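Local coordinates for protein maleylacetate reductase (Agrobacterium tumefaciens, PDB 3HL0) that catalyses the NADH-dependent reduction of maleylacetate to 3-oxoadipate, as a member of the iron-containing alcohol dehydrogenase family, at residues A[74-77]-A[78-82]; A[98-101]-A[102-106]; A[152-155]-A[156-159]. All coordinates share one frame; numbering follows the deposited sequence.

Contact 1: residues A[74-77]-A[78-82]; sequences EVTK and TAVEA
T76 and V80 meet one turn apart on the alpha-helix 73-85, part of the nucleotide-binding alpha/beta fold, and show how a helix satisfies its backbone polar atoms internally while its side chains pack or pair outside it. The carbonyls of residues 74-77 each receive an amide proton from four residues on. V80 N reaches T76 O at 2.8 Å, and A79 N takes V75 O at 2.9 Å. The series is completed by E81 N to K77 O, at 3.0 Å, and by the longer first bond, from T78 N to E74 O, at 3.2 Å. The hydroxyl T78 OG1 also lies 3.2 Å from E74 O.

At the exposed flank, K77 doubles back toward E74 and forms a salt bridge, K77 NZ to E74 OE2, at 3.2 Å. The lysine chain runs straight until its last torsion (chi4 92°) turns the ammonium over the carboxylate, which it meets from above the plane. E74 itself also packs on E66 of the second subunit. On another side of the helix, V75, T78, A79 and A82 lie on F64 of strand 60-64. Between T76 and V80 the apolar touch is methyl to methyl, V80 CG2 to T76 CG2 at 4.1 Å; V80 CG2, beside the backbone N of its own residue, also lies 3.3 Å from T76 O, the oxygen already taken by V80 N.

Contact 2: residues A[98-101]-A[102-106]; sequences STTG and LGKAI. With NAD (nicotinamide-adenine-dinucleotide), chain D.
T100 and K104 sit one turn apart on helix 97-110, whose N-terminal end meets the pyrophosphate of NAD. S98 and the ammonium of K104 form the first shell. S98 N gives a nearly straight bond of 2.8 Å to NAD O1A, and S98 OG joins NAD O2A at 2.7 Å, so one residue holds two oxygens of the same phosphate. With chi1 at -61° the hydroxyl lies beside the residue's own N, and both groups can address the phosphate together. G97 N is also hydrogen-bonded to NAD. The positive end of the helix dipole would be expected to ease the charge there. At the other end of the cofactor, K104 NZ lies 3.7 Å from NAD N7N, beside the nicotinamide amide.

In the second shell, three carbonyl oxygens, those of S124, T127 and I129, accept hydrogen bonds from K104 NZ and position it. S98 is held by L102 N, which reaches S98 O at 3.2 Å. In the next turn K104 N bonds to T100 O at 2.9 Å, and the extended K104 chain passes T100, with K104 CE 4.1 Å from T100 CG2. T100 OG1 is tied back to G96 O.

Helix 97-110 links strands 90-95 and 113-118 in a beta-alpha-beta unit. T100 rests on V116 of the latter strand and A105 on L130 of strand 129-134, while L102 and I106 face helix 73-85.

Contact 3: residues A[152-155]-A[156-159]; sequences IYDA and ELTL
An Asx turn running from D154 to E156, at the end of strand 150-153, leads the chain out of the parallel sheet. The D154 carboxylate folds forward over the turn: with CG anti to the backbone N (chi1 -179°), D154 OD1 accepts E156 N at 3.0 Å, met from above the carboxylate plane. D154 O meanwhile accepts L157 N at 3.0 Å, closing a beta-turn, D154 to L157, that overlaps it, so side chain and main chain of one aspartate bind successive amides.

The acid is also held by G20 N, which bonds to OD1, and by S22 OG, which bonds to OD2. E156 carries like charge, and the two carboxylates stand at 48° to each other with D154 OD1 and E156 OE1 4.2 Å apart. A water donates to both acids, 2.7 Å to D154 OD2 and equally to E156 OE1, which probably eases the repulsion.

L157 crosses D154 at about a right angle, L157 CG lying 3.9 Å from the carboxylate carbon D154 CG. This residue belongs to the NAD site, its carbonyl making a weak hydrogen bond to the adenine amino group N6A; its side chain packs on I117 of strand 113-118. A155 O serves two donors of T158. The backbone N approaches from above the carbonyl plane, whereas T158 OG1 meets A155 O at 2.7 Å, in the carbonyl plane, on a lone pair.

The three contacts follow one another along the chain, contact 1 on helix 73-85, contact 2 on helix 97-110 and contact 3 just after strand 150-153, all around one parallel six-stranded sheet. Contacts 1 and 2 lie 11 Å apart, centre to centre, and touch: A79 CB packs 3.7 Å from I106 CD1, and T76 OG1 lies 3.6 Å from A105 CB. The centre of contact 3 stands 19 Å from that of contact 2, with nearest atoms about 9 Å apart, and 27 Å from that of contact 1. NAD spans contacts 2 and 3, its adenine at contact 3. Contact 1 thus packs alongside helix 97-110, whose start holds the adenosine-side phosphate.

Contact 1: residues A[74-77]-A[78-82]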
loop_
_atom_site.group_PDB
_atom_site.type_symbol
_atom_site.label_atom_id
_atom_site.label_comp_id
_atom_site.label_asym_id
_atom_site.label_seq_id
_atom_site.Cartn_x
_atom_site.Cartn_y
_atom_site.Cartn_z
ATOM N N GLU A 74 -11.687 -15.066 -0.264
ATOM C CA GLU A 74 -12.193 -15.226 1.104
ATOM C C GLU A 74 -12.778 -13.942 1.675
ATOM O O GLU A 74 -13.787 -13.991 2.367
ATOM C CB GLU A 74 -11.191 -15.890 2.050
ATOM C CG GLU A 74 -10.899 -17.345 1.674
ATOM C CD GLU A 74 -12.150 -18.255 1.655
ATOM O OE1 GLU A 74 -12.965 -18.191 2.600
ATOM O OE2 GLU A 74 -12.309 -19.055 0.700
ATOM N N VAL A 75 -12.188 -12.793 1.316
ATOM C CA VAL A 75 -12.767 -11.515 1.680
ATOM C C VAL A 75 -14.096 -11.294 0.940
ATOM O O VAL A 75 -15.092 -10.850 1.530
ATOM C CB VAL A 75 -11.783 -10.348 1.393
ATOM C CG1 VAL A 75 -12.469 -8.982 1.601
ATOM C CG2 VAL A 75 -10.560 -10.472 2.285
ATOM N N THR A 76 -14.126 -11.613 -0.349
ATOM C CA THR A 76 -15.380 -11.491 -1.094
ATOM C C THR A 76 -16.487 -12.353 -0.466
ATOM O O THR A 76 -17.623 -11.905 -0.321
ATOM C CB THR A 76 -15.182 -11.884 -2.544
ATOM O OG1 THR A 76 -14.301 -10.923 -3.137
ATOM C CG2 THR A 76 -16.534 -11.908 -3.306
ATOM N N LYS A 77 -16.163 -13.582 -0.087
ATOM C CA LYS A 77 -17.181 -14.443 0.580
ATOM C C LYS A 77 -17.773 -13.796 1.820
ATOM O O LYS A 77 -18.999 -13.788 2.001
ATOM C CB LYS A 77 -16.590 -15.806 0.912
ATOM C CG LYS A 77 -16.373 -16.612 -0.347
ATOM C CD LYS A 77 -15.843 -17.995 -0.041
ATOM C CE LYS A 77 -15.619 -18.784 -1.326
ATOM N NZ LYS A 77 -14.226 -18.593 -1.767
ATOM N N THR A 78 -16.903 -13.229 2.649
ATOM C CA THR A 78 -17.317 -12.474 3.840
ATOM C C THR A 78 -18.179 -11.255 3.496
ATOM O O THR A 78 -19.169 -10.977 4.179
ATOM C CB THR A 78 -16.083 -12.046 4.624
ATOM O OG1 THR A 78 -15.396 -13.243 5.032
ATOM C CG2 THR A 78 -16.469 -11.259 5.888
ATOM N N ALA A 79 -17.813 -10.545 2.428
ATOM C CA ALA A 79 -18.577 -9.365 2.019
ATOM C C ALA A 79 -19.955 -9.756 1.500
ATOM O O ALA A 79 -20.940 -9.052 1.723
ATOM C CB ALA A 79 -17.822 -8.583 0.937
ATOM N N VAL A 80 -20.020 -10.866 0.772
ATOM C CA VAL A 80 -21.305 -11.362 0.279
ATOM C C VAL A 80 -22.205 -11.779 1.443
ATOM O O VAL A 80 -23.401 -11.486 1.436
ATOM C CB VAL A 80 -21.120 -12.533 -0.745
ATOM C CG1 VAL A 80 -22.452 -13.189 -1.092
ATOM C CG2 VAL A 80 -20.453 -12.004 -2.018
ATOM N N GLU A 81 -21.621 -12.414 2.459
ATOM C CA GLU A 81 -22.384 -12.708 3.670
ATOM C C GLU A 81 -22.908 -11.400 4.289
ATOM O O GLU A 81 -24.048 -11.352 4.726
ATOM C CB GLU A 81 -21.550 -13.508 4.667
ATOM C CG GLU A 81 -21.261 -14.911 4.174
ATOM C CD GLU A 81 -20.165 -15.625 4.964
ATOM O OE1 GLU A 81 -19.397 -14.951 5.692
ATOM O OE2 GLU A 81 -20.076 -16.875 4.844
ATOM N N ALA A 82 -22.088 -10.341 4.280
ATOM C CA ALA A 82 -22.504 -9.041 4.814
ATOM C C ALA A 82 -23.627 -8.411 3.972
ATOM O O ALA A 82 -24.619 -7.907 4.541
ATOM C CB ALA A 82 -21.288 -8.096 4.912
#

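Contact 2: residues A[98-101]-A[102-106]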
loop_
_atom_site.group_PDB
_atom_site.type_symbol
_atom_site.label_atom_id
_atom_site.label_comp_id
_atom_site.label_asym_id
_atom_site.label_seq_id
_atom_site.Cartn_x
_atom_site.Cartn_y
_atom_site.Cartn_z
ATOM N N SER A 98 -9.115 -1.280 -6.002
ATOM C CA SER A 98 -9.355 -2.427 -5.102
ATOM C C SER A 98 -10.773 -2.456 -4.538
ATOM O O SER A 98 -11.364 -3.540 -4.350
ATOM C CB SER A 98 -8.314 -2.459 -3.977
ATOM O OG SER A 98 -7.012 -2.600 -4.538
ATOM N N THR A 99 -11.358 -1.297 -4.276
ATOM C CA THR A 99 -12.718 -1.235 -3.753
ATOM C C THR A 99 -13.731 -1.513 -4.875
ATOM O O THR A 99 -14.709 -2.267 -4.672
ATOM C CB THR A 99 -12.959 0.124 -3.101
ATOM O OG1 THR A 99 -11.938 0.257 -2.114
ATOM C CG2 THR A 99 -14.338 0.161 -2.389
ATOM N N THR A 100 -13.489 -0.935 -6.053
ATOM C CA THR A 100 -14.314 -1.254 -7.216
ATOM C C THR A 100 -14.292 -2.738 -7.488
ATOM O O THR A 100 -15.366 -3.331 -7.775
ATOM C CB THR A 100 -13.830 -0.477 -8.456
ATOM O OG1 THR A 100 -13.833 0.902 -8.102
ATOM C CG2 THR A 100 -14.791 -0.730 -9.649
ATOM N N GLY A 101 -13.108 -3.365 -7.362
ATOM C CA GLY A 101 -12.995 -4.817 -7.602
ATOM C C GLY A 101 -13.838 -5.639 -6.606
ATOM O O GLY A 101 -14.513 -6.585 -6.990
ATOM N N LEU A 102 -13.863 -5.230 -5.339
ATOM C CA LEU A 102 -14.719 -5.918 -4.355
ATOM C C LEU A 102 -16.202 -5.816 -4.749
ATOM O O LEU A 102 -16.934 -6.813 -4.715
ATOM C CB LEU A 102 -14.449 -5.393 -2.920
ATOM C CG LEU A 102 -15.394 -6.051 -1.888
ATOM C CD1 LEU A 102 -15.204 -7.591 -1.818
ATOM C CD2 LEU A 102 -15.215 -5.394 -0.488
ATOM N N GLY A 103 -16.642 -4.624 -5.151
ATOM C CA GLY A 103 -18.044 -4.460 -5.573
ATOM C C GLY A 103 -18.371 -5.315 -6.782
ATOM O O GLY A 103 -19.477 -5.881 -6.885
ATOM N N LYS A 104 -17.400 -5.414 -7.701
ATOM C CA LYS A 104 -17.589 -6.244 -8.883
ATOM C C LYS A 104 -17.688 -7.716 -8.496
ATOM O O LYS A 104 -18.515 -8.456 -9.058
ATOM C CB LYS A 104 -16.445 -6.038 -9.876
ATOM C CG LYS A 104 -16.488 -4.732 -10.669
ATOM C CD LYS A 104 -15.172 -4.527 -11.427
ATOM C CE LYS A 104 -15.401 -3.558 -12.601
ATOM N NZ LYS A 104 -14.141 -3.440 -13.433
ATOM N N ALA A 105 -16.846 -8.157 -7.563
ATOM C CA ALA A 105 -16.857 -9.559 -7.141
ATOM C C ALA A 105 -18.146 -9.911 -6.407
ATOM O O ALA A 105 -18.608 -11.056 -6.503
ATOM C CB ALA A 105 -15.634 -9.880 -6.267
ATOM N N ILE A 106 -18.697 -8.958 -5.654
ATOM C CA ILE A 106 -19.998 -9.151 -4.986
ATOM C C ILE A 106 -21.092 -9.209 -6.063
ATOM O O ILE A 106 -21.931 -10.086 -6.030
ATOM C CB ILE A 106 -20.290 -8.010 -3.962
ATOM C CG1 ILE A 106 -19.316 -8.088 -2.794
ATOM C CG2 ILE A 106 -21.756 -8.051 -3.481
ATOM C CD1 ILE A 106 -19.291 -6.797 -1.937
HETATM P PA NAD D . -6.122 0.845 -4.639
HETATM O O1A NAD D . -7.589 0.793 -4.889
HETATM O O2A NAD D . -5.420 -0.425 -4.344
HETATM O O5B NAD D . -5.835 2.007 -3.585
HETATM C C5B NAD D . -4.544 2.070 -2.968
HETATM C C4B NAD D . -4.719 2.739 -1.613
HETATM O O4B NAD D . -5.067 4.108 -1.816
HETATM C C3B NAD D . -5.838 2.082 -0.784
HETATM O O3B NAD D . -5.454 1.907 0.592
HETATM C C2B NAD D . -6.956 3.092 -0.918
HETATM O O2B NAD D . -7.849 3.084 0.177
HETATM C C1B NAD D . -6.201 4.426 -1.022
HETATM N N9A NAD D . -6.982 5.490 -1.697
HETATM C C8A NAD D . -7.625 5.405 -2.918
HETATM N N7A NAD D . -8.214 6.593 -3.184
HETATM C C5A NAD D . -7.979 7.451 -2.143
HETATM C C6A NAD D . -8.359 8.771 -1.902
HETATM N N6A NAD D . -8.852 9.605 -2.853
HETATM N N1A NAD D . -7.935 9.326 -0.694
HETATM C C2A NAD D . -7.160 8.612 0.193
HETATM N N3A NAD D . -6.776 7.318 -0.045
HETATM C C4A NAD D . -7.194 6.750 -1.214
HETATM O O3 NAD D . -5.326 1.412 -5.948
HETATM P PN NAD D . -5.760 1.468 -7.511
HETATM O O1N NAD D . -4.477 1.688 -8.242
HETATM O O2N NAD D . -6.839 2.451 -7.590
HETATM O O5D NAD D . -6.304 0.007 -7.872
HETATM C C5D NAD D . -5.428 -1.092 -8.106
HETATM C C4D NAD D . -6.300 -2.344 -8.204
HETATM O O4D NAD D . -7.291 -2.117 -9.195
HETATM C C3D NAD D . -5.467 -3.524 -8.689
HETATM O O3D NAD D . -6.005 -4.712 -8.088
HETATM C C2D NAD D . -5.709 -3.514 -10.180
HETATM O O2D NAD D . -5.486 -4.768 -10.825
HETATM C C1D NAD D . -7.161 -3.078 -10.236
HETATM N N1N NAD D . -7.545 -2.480 -11.507
HETATM C C2N NAD D . -8.540 -3.103 -12.198
HETATM C C3N NAD D . -8.942 -2.578 -13.409
HETATM C C7N NAD D . -10.048 -3.311 -14.047
HETATM O O7N NAD D . -10.496 -2.749 -15.181
HETATM N N7N NAD D . -10.547 -4.457 -13.521
HETATM C C4N NAD D . -8.383 -1.368 -13.952
HETATM C C5N NAD D . -7.361 -0.751 -13.229
HETATM C C6N NAD D . -6.948 -1.322 -12.011
#

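Contact 3: residues A[152-155]-A[156-159]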
loop_
_atom_site.group_PDB
_atom_site.type_symbol
_atom_site.label_atom_id
_atom_site.label_comp_id
_atom_site.label_asym_id
_atom_site.label_seq_id
_atom_site.Cartn_x
_atom_site.Cartn_y
_atom_site.Cartn_z
ATOM N N ILE A 152 -20.370 7.708 -10.078
ATOM C CA ILE A 152 -20.476 9.097 -9.609
ATOM C C ILE A 152 -19.061 9.617 -9.448
ATOM O O ILE A 152 -18.326 9.172 -8.564
ATOM C CB ILE A 152 -21.259 9.163 -8.269
ATOM C CG1 ILE A 152 -22.669 8.638 -8.501
ATOM C CG2 ILE A 152 -21.306 10.590 -7.720
ATOM C CD1 ILE A 152 -23.496 8.642 -7.187
ATOM N N TYR A 153 -18.684 10.556 -10.300
ATOM C CA TYR A 153 -17.360 11.161 -10.229
ATOM C C TYR A 153 -17.435 12.492 -9.492
ATOM O O TYR A 153 -18.024 13.481 -9.988
ATOM C CB TYR A 153 -16.814 11.444 -11.631
ATOM C CG TYR A 153 -16.274 10.233 -12.358
ATOM C CD1 TYR A 153 -15.112 9.593 -11.907
ATOM C CD2 TYR A 153 -16.896 9.762 -13.519
ATOM C CE1 TYR A 153 -14.578 8.481 -12.610
ATOM C CE2 TYR A 153 -16.400 8.693 -14.202
ATOM C CZ TYR A 153 -15.241 8.054 -13.767
ATOM O OH TYR A 153 -14.768 6.995 -14.466
ATOM N N ASP A 154 -16.809 12.513 -8.315
ATOM C CA ASP A 154 -16.824 13.705 -7.468
ATOM C C ASP A 154 -15.384 14.118 -7.162
ATOM O O ASP A 154 -14.754 13.514 -6.289
ATOM C CB ASP A 154 -17.580 13.406 -6.178
ATOM C CG ASP A 154 -17.663 14.621 -5.239
ATOM O OD1 ASP A 154 -16.990 15.639 -5.478
ATOM O OD2 ASP A 154 -18.493 14.564 -4.304
ATOM N N ALA A 155 -14.867 15.090 -7.909
ATOM C CA ALA A 155 -13.429 15.407 -7.795
ATOM C C ALA A 155 -13.068 15.873 -6.362
ATOM O O ALA A 155 -11.905 15.778 -5.965
ATOM C CB ALA A 155 -13.025 16.420 -8.804
ATOM N N GLU A 156 -14.042 16.318 -5.567
ATOM C CA GLU A 156 -13.725 16.702 -4.162
ATOM C C GLU A 156 -13.135 15.526 -3.368
ATOM O O GLU A 156 -12.320 15.741 -2.444
ATOM C CB GLU A 156 -14.948 17.318 -3.462
ATOM C CG GLU A 156 -15.334 18.649 -4.086
ATOM C CD GLU A 156 -16.600 19.299 -3.490
ATOM O OE1 GLU A 156 -17.295 18.698 -2.640
ATOM O OE2 GLU A 156 -16.883 20.433 -3.908
ATOM N N LEU A 157 -13.541 14.294 -3.712
ATOM C CA LEU A 157 -13.123 13.091 -3.020
ATOM C C LEU A 157 -11.681 12.681 -3.387
ATOM O O LEU A 157 -11.102 11.817 -2.749
ATOM C CB LEU A 157 -14.076 11.944 -3.324
ATOM C CG LEU A 157 -15.527 12.262 -2.976
ATOM C CD1 LEU A 157 -16.274 10.952 -3.066
ATOM C CD2 LEU A 157 -15.672 12.894 -1.595
ATOM N N THR A 158 -11.134 13.337 -4.394
ATOM C CA THR A 158 -9.754 13.101 -4.802
ATOM C C THR A 158 -8.764 14.120 -4.292
ATOM O O THR A 158 -7.562 13.954 -4.488
ATOM C CB THR A 158 -9.598 12.996 -6.329
ATOM O OG1 THR A 158 -9.874 14.250 -6.932
ATOM C CG2 THR A 158 -10.484 11.870 -6.910
ATOM N N LEU A 159 -9.230 15.171 -3.618
ATOM C CA LEU A 159 -8.313 16.193 -3.131
ATOM C C LEU A 159 -7.324 15.529 -2.157
ATOM O O LEU A 159 -6.140 15.923 -2.113
ATOM C CB LEU A 159 -9.041 17.349 -2.426
ATOM C CG LEU A 159 -9.925 18.238 -3.346
ATOM C CD1 LEU A 159 -10.877 19.082 -2.503
ATOM C CD2 LEU A 159 -9.132 19.133 -4.248
HETATM O O HOH W 1 -18.116 16.159 -2.117
#